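Local structure of endo-beta-1,4-mannanase (Alicyclobacillus acidocaldarius, 4CD8) at residues A80-P94 with Y134-C147. The protein hydrolyses internal beta-1,4-mannosidic linkages of mannans as a glycoside hydrolase of family GH113, with a TIM-barrel fold. Numbering follows the deposited sequence.
Sequences AELAHALGLKVCLKP and YAHVAKRTGCEMFC
Two donors grip E144 OE1. H84 NE2 donates to it at 2.8 Å on the syn side of the carboxylate, and the oxygen lies almost in the imidazole plane, whereas V90 N arrives at 2.9 Å from above the carboxylate plane. The bend of E144 at chi2 (87°) brings the carboxylate back over the start of strand 89-94, where its CD also packs against K89 CB. A water fixes the other ring nitrogen, lying 2.7 Å from H84 ND1 and donating to T141 O, so both nitrogens of H84 are engaged and its ring rotation is set; V90 CG2 lies over the rim of one ring face. The histidine of one helix end is thereby tied to the turn after the other helix, where G142, like G87 in its own segment, closes a Schellman motif.

Beyond this, the strands pair in parallel. M145 N donates to V90 O, L92 N to M145 O and C147 N to L92 O, the last almost straight at 172°. C91 and M145 pack CB to CB (3.8 Å) on one face of the sheet. On the other, L92, with CG anti to its N, sends CD2 to A138 CB at 4.0 Å and to the backbone of Y134, while C143 SG packs on V90 CG1. P94 CG rests against both Y134 CB (3.6 Å) and F146 CE1.

The topology is the beta-alpha-beta crossover of a TIM barrel: the helix segment 134-140, the end of helix 120-140, runs nearly antiparallel to strand 89-94 (165°) and covers the L92 face alongside helix 73-85, whose I76 also touches L92. Strands 46-55 and 176-182 continue the barrel beyond the pair, and K93 bridges to E231, a residue of the inhibitor pocket.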
loop_
_atom_site.group_PDB
_atom_site.type_symbol
_atom_site.label_atom_id
_atom_site.label_comp_id
_atom_site.label_asym_id
_atom_site.label_seq_id
_atom_site.Cartn_x
_atom_site.Cartn_y
_atom_site.Cartn_z
ATOM N N ALA A 80 -3.945 12.857 -8.342
ATOM C CA ALA A 80 -4.532 13.296 -7.075
ATOM C C ALA A 80 -5.690 14.262 -7.298
ATOM O O ALA A 80 -6.721 14.214 -6.580
ATOM C CB ALA A 80 -3.483 13.929 -6.194
ATOM N N GLU A 81 -5.523 15.170 -8.249
ATOM C CA GLU A 81 -6.556 16.200 -8.502
ATOM C C GLU A 81 -7.836 15.553 -9.038
ATOM O O GLU A 81 -8.958 15.891 -8.630
ATOM C CB GLU A 81 -5.968 17.233 -9.440
ATOM C CG GLU A 81 -6.871 18.291 -9.997
ATOM C CD GLU A 81 -6.168 19.025 -11.128
ATOM O OE1 GLU A 81 -5.069 19.549 -10.858
ATOM O OE2 GLU A 81 -6.674 19.026 -12.276
ATOM N N LEU A 82 -7.662 14.561 -9.906
ATOM C CA LEU A 82 -8.777 13.817 -10.451
ATOM C C LEU A 82 -9.491 13.019 -9.337
ATOM O O LEU A 82 -10.711 13.060 -9.196
ATOM C CB LEU A 82 -8.252 12.871 -11.545
ATOM C CG LEU A 82 -9.310 11.952 -12.173
ATOM C CD1 LEU A 82 -10.474 12.753 -12.773
ATOM C CD2 LEU A 82 -8.675 11.053 -13.246
ATOM N N ALA A 83 -8.714 12.310 -8.527
ATOM C CA ALA A 83 -9.287 11.535 -7.432
ATOM C C ALA A 83 -10.059 12.461 -6.511
ATOM O O ALA A 83 -11.189 12.155 -6.107
ATOM C CB ALA A 83 -8.225 10.809 -6.632
ATOM N N HIS A 84 -9.441 13.581 -6.165
ATOM C CA HIS A 84 -10.129 14.494 -5.264
ATOM C C HIS A 84 -11.410 15.055 -5.859
ATOM O O HIS A 84 -12.408 15.265 -5.156
ATOM C CB HIS A 84 -9.179 15.637 -4.894
ATOM C CG HIS A 84 -8.177 15.270 -3.848
ATOM N ND1 HIS A 84 -6.875 15.722 -3.859
ATOM C CD2 HIS A 84 -8.295 14.513 -2.729
ATOM C CE1 HIS A 84 -6.239 15.253 -2.798
ATOM N NE2 HIS A 84 -7.083 14.523 -2.095
ATOM N N ALA A 85 -11.375 15.358 -7.145
ATOM C CA ALA A 85 -12.533 15.887 -7.841
ATOM C C ALA A 85 -13.666 14.878 -7.933
ATOM O O ALA A 85 -14.828 15.274 -8.145
ATOM C CB ALA A 85 -12.155 16.380 -9.218
ATOM N N LEU A 86 -13.300 13.595 -7.858
ATOM C CA LEU A 86 -14.260 12.505 -7.839
ATOM C C LEU A 86 -14.714 12.150 -6.410
ATOM O O LEU A 86 -15.445 11.191 -6.209
ATOM C CB LEU A 86 -13.682 11.284 -8.531
ATOM C CG LEU A 86 -13.371 11.485 -9.995
ATOM C CD1 LEU A 86 -12.404 10.396 -10.435
ATOM C CD2 LEU A 86 -14.649 11.490 -10.801
ATOM N N GLY A 87 -14.251 12.903 -5.411
ATOM C CA GLY A 87 -14.764 12.726 -4.047
ATOM C C GLY A 87 -13.977 11.731 -3.216
ATOM O O GLY A 87 -14.357 11.391 -2.114
ATOM N N LEU A 88 -12.854 11.249 -3.753
ATOM C CA LEU A 88 -11.987 10.347 -2.997
ATOM C C LEU A 88 -10.996 11.102 -2.083
ATOM O O LEU A 88 -10.565 12.191 -2.420
ATOM C CB LEU A 88 -11.187 9.461 -3.973
ATOM C CG LEU A 88 -12.060 8.513 -4.807
ATOM C CD1 LEU A 88 -11.245 7.962 -5.982
ATOM C CD2 LEU A 88 -12.621 7.389 -3.926
ATOM N N LYS A 89 -10.671 10.509 -0.922
ATOM C CA LYS A 89 -9.484 10.858 -0.160
ATOM C C LYS A 89 -8.304 10.083 -0.769
ATOM O O LYS A 89 -8.493 8.994 -1.310
ATOM C CB LYS A 89 -9.671 10.552 1.317
ATOM C CG LYS A 89 -10.714 11.429 1.968
ATOM C CD LYS A 89 -10.810 11.087 3.443
ATOM C CE LYS A 89 -11.694 12.081 4.207
ATOM N NZ LYS A 89 -13.112 11.903 3.832
ATOM N N VAL A 90 -7.101 10.636 -0.662
ATOM C CA VAL A 90 -5.935 10.132 -1.387
ATOM C C VAL A 90 -4.784 9.896 -0.428
ATOM O O VAL A 90 -4.355 10.813 0.301
ATOM C CB VAL A 90 -5.454 11.084 -2.491
ATOM C CG1 VAL A 90 -4.224 10.525 -3.197
ATOM C CG2 VAL A 90 -6.540 11.358 -3.530
ATOM N N CYS A 91 -4.237 8.679 -0.454
ATOM C CA CYS A 91 -2.975 8.369 0.210
ATOM C C CYS A 91 -1.873 8.291 -0.825
ATOM O O CYS A 91 -2.049 7.623 -1.851
ATOM C CB CYS A 91 -3.039 7.066 0.964
ATOM S SG CYS A 91 -1.497 6.584 1.758
ATOM N N LEU A 92 -0.749 8.963 -0.585
ATOM C CA LEU A 92 0.414 8.842 -1.486
ATOM C C LEU A 92 1.379 7.840 -0.907
ATOM O O LEU A 92 1.795 7.970 0.249
ATOM C CB LEU A 92 1.090 10.185 -1.716
ATOM C CG LEU A 92 2.149 10.222 -2.825
ATOM C CD1 LEU A 92 1.589 9.815 -4.215
ATOM C CD2 LEU A 92 2.822 11.585 -2.844
ATOM N N LYS A 93 1.792 6.851 -1.758
ATOM C CA LYS A 93 2.625 5.751 -1.317
ATOM C C LYS A 93 3.792 5.523 -2.244
ATOM O O LYS A 93 3.724 4.682 -3.173
ATOM C CB LYS A 93 1.827 4.462 -1.158
ATOM C CG LYS A 93 2.614 3.280 -0.628
ATOM C CD LYS A 93 1.695 2.095 -0.440
ATOM C CE LYS A 93 2.386 0.747 -0.508
ATOM N NZ LYS A 93 1.433 -0.294 -0.089
ATOM N N PRO A 94 4.865 6.268 -2.032
ATOM C CA PRO A 94 6.138 5.945 -2.692
ATOM C C PRO A 94 6.790 4.742 -2.031
ATOM O O PRO A 94 6.799 4.652 -0.821
ATOM C CB PRO A 94 6.986 7.205 -2.464
ATOM C CG PRO A 94 6.179 8.131 -1.650
ATOM C CD PRO A 94 5.023 7.365 -1.072
ATOM N N TYR A 134 8.456 13.378 -1.749
ATOM C CA TYR A 134 7.075 13.021 -2.001
ATOM C C TYR A 134 6.118 13.445 -0.908
ATOM O O TYR A 134 4.979 13.703 -1.226
ATOM C CB TYR A 134 6.920 11.555 -2.410
ATOM C CG TYR A 134 7.540 11.300 -3.783
ATOM C CD1 TYR A 134 7.012 11.872 -4.921
ATOM C CD2 TYR A 134 8.686 10.523 -3.904
ATOM C CE1 TYR A 134 7.570 11.648 -6.181
ATOM C CE2 TYR A 134 9.235 10.285 -5.146
ATOM C CZ TYR A 134 8.693 10.880 -6.268
ATOM O OH TYR A 134 9.262 10.652 -7.491
ATOM N N ALA A 135 6.634 13.633 0.303
ATOM C CA ALA A 135 5.803 14.162 1.394
ATOM C C ALA A 135 5.402 15.599 1.063
ATOM O O ALA A 135 4.248 15.987 1.269
ATOM C CB ALA A 135 6.555 14.120 2.730
ATOM N N HIS A 136 6.348 16.332 0.470
ATOM C CA HIS A 136 6.111 17.707 0.030
ATOM C C HIS A 136 5.094 17.759 -1.099
ATOM O O HIS A 136 4.205 18.575 -1.098
ATOM C CB HIS A 136 7.447 18.366 -0.374
ATOM C CG HIS A 136 7.315 19.731 -0.967
ATOM N ND1 HIS A 136 6.898 20.810 -0.229
ATOM C CD2 HIS A 136 7.611 20.207 -2.205
ATOM C CE1 HIS A 136 6.914 21.895 -0.987
ATOM N NE2 HIS A 136 7.353 21.559 -2.191
ATOM N N VAL A 137 5.213 16.821 -2.055
ATOM C CA VAL A 137 4.218 16.684 -3.114
ATOM C C VAL A 137 2.832 16.348 -2.534
ATOM O O VAL A 137 1.835 16.943 -2.939
ATOM C CB VAL A 137 4.627 15.608 -4.156
ATOM C CG1 VAL A 137 3.472 15.295 -5.083
ATOM C CG2 VAL A 137 5.880 16.041 -4.953
ATOM N N ALA A 138 2.806 15.453 -1.538
ATOM C CA ALA A 138 1.565 15.105 -0.842
ATOM C C ALA A 138 0.899 16.332 -0.202
ATOM O O ALA A 138 -0.304 16.495 -0.302
ATOM C CB ALA A 138 1.796 14.021 0.193
ATOM N N LYS A 139 1.708 17.199 0.405
ATOM C CA LYS A 139 1.149 18.384 1.058
ATOM C C LYS A 139 0.582 19.347 0.014
ATOM O O LYS A 139 -0.556 19.844 0.125
ATOM C CB LYS A 139 2.209 19.069 1.895
ATOM C CG LYS A 139 1.702 20.405 2.427
ATOM C CD LYS A 139 2.487 20.870 3.629
ATOM C CE LYS A 139 2.013 22.263 4.044
ATOM N NZ LYS A 139 2.551 22.590 5.375
ATOM N N ARG A 140 1.368 19.608 -1.022
ATOM C CA ARG A 140 0.935 20.538 -2.061
ATOM C C ARG A 140 -0.289 20.074 -2.868
ATOM O O ARG A 140 -1.048 20.902 -3.361
ATOM C CB ARG A 140 2.095 20.812 -3.008
ATOM C CG ARG A 140 3.270 21.549 -2.385
ATOM C CD ARG A 140 4.292 22.015 -3.416
ATOM N NE ARG A 140 3.759 23.046 -4.271
ATOM C CZ ARG A 140 4.439 23.607 -5.254
ATOM N NH1 ARG A 140 5.693 23.237 -5.512
ATOM N NH2 ARG A 140 3.855 24.541 -5.987
ATOM N N THR A 141 -0.458 18.755 -2.985
ATOM C CA THR A 141 -1.570 18.160 -3.736
ATOM C C THR A 141 -2.758 17.802 -2.825
ATOM O O THR A 141 -3.763 17.290 -3.274
ATOM C CB THR A 141 -1.123 16.927 -4.535
ATOM O OG1 THR A 141 -0.589 15.943 -3.648
ATOM C CG2 THR A 141 -0.064 17.352 -5.598
ATOM N N GLY A 142 -2.629 18.112 -1.536
ATOM C CA GLY A 142 -3.722 17.922 -0.607
ATOM C C GLY A 142 -4.030 16.472 -0.254
ATOM O O GLY A 142 -5.166 16.122 0.136
ATOM N N CYS A 143 -3.039 15.610 -0.391
ATOM C CA CYS A 143 -3.263 14.220 -0.063
ATOM C C CYS A 143 -3.473 14.082 1.444
ATOM O O CYS A 143 -2.672 14.554 2.233
ATOM C CB CYS A 143 -2.098 13.344 -0.523
ATOM S SG CYS A 143 -1.898 13.165 -2.293
ATOM N N GLU A 144 -4.538 13.376 1.793
ATOM C CA GLU A 144 -4.993 13.203 3.173
ATOM C C GLU A 144 -4.144 12.210 3.982
ATOM O O GLU A 144 -4.164 12.172 5.191
ATOM C CB GLU A 144 -6.434 12.762 3.155
ATOM C CG GLU A 144 -7.395 13.838 2.659
ATOM C CD GLU A 144 -7.626 13.927 1.172
ATOM O OE1 GLU A 144 -6.861 13.297 0.370
ATOM O OE2 GLU A 144 -8.551 14.685 0.799
ATOM N N MET A 145 -3.384 11.363 3.297
ATOM C CA MET A 145 -2.462 10.460 3.979
ATOM C C MET A 145 -1.184 10.288 3.155
ATOM O O MET A 145 -1.207 10.440 1.931
ATOM C CB MET A 145 -3.096 9.069 4.201
ATOM C CG MET A 145 -2.373 8.149 5.157
ATOM S SD MET A 145 -3.185 6.548 5.330
ATOM C CE MET A 145 -4.833 6.897 5.879
ATOM N N PHE A 146 -0.113 9.945 3.858
ATOM C CA PHE A 146 1.191 9.668 3.304
ATOM C C PHE A 146 1.718 8.414 3.971
ATOM O O PHE A 146 1.711 8.269 5.181
ATOM C CB PHE A 146 2.171 10.815 3.537
ATOM C CG PHE A 146 3.506 10.595 2.868
ATOM C CD1 PHE A 146 3.640 10.826 1.516
ATOM C CD2 PHE A 146 4.619 10.154 3.570
ATOM C CE1 PHE A 146 4.871 10.626 0.856
ATOM C CE2 PHE A 146 5.860 9.985 2.917
ATOM C CZ PHE A 146 5.952 10.208 1.550
ATOM N N CYS A 147 2.184 7.473 3.153
ATOM C CA CYS A 147 2.739 6.244 3.658
ATOM C C CYS A 147 4.240 6.277 3.534
ATOM O O CYS A 147 4.785 6.308 2.400
ATOM C CB CYS A 147 2.165 5.059 2.897
ATOM S SG CYS A 147 2.704 3.449 3.467
HETATM O O HOH W 1 -5.339 17.354 -5.443
HETATM O O HOH W 2 5.566 3.747 1.406
#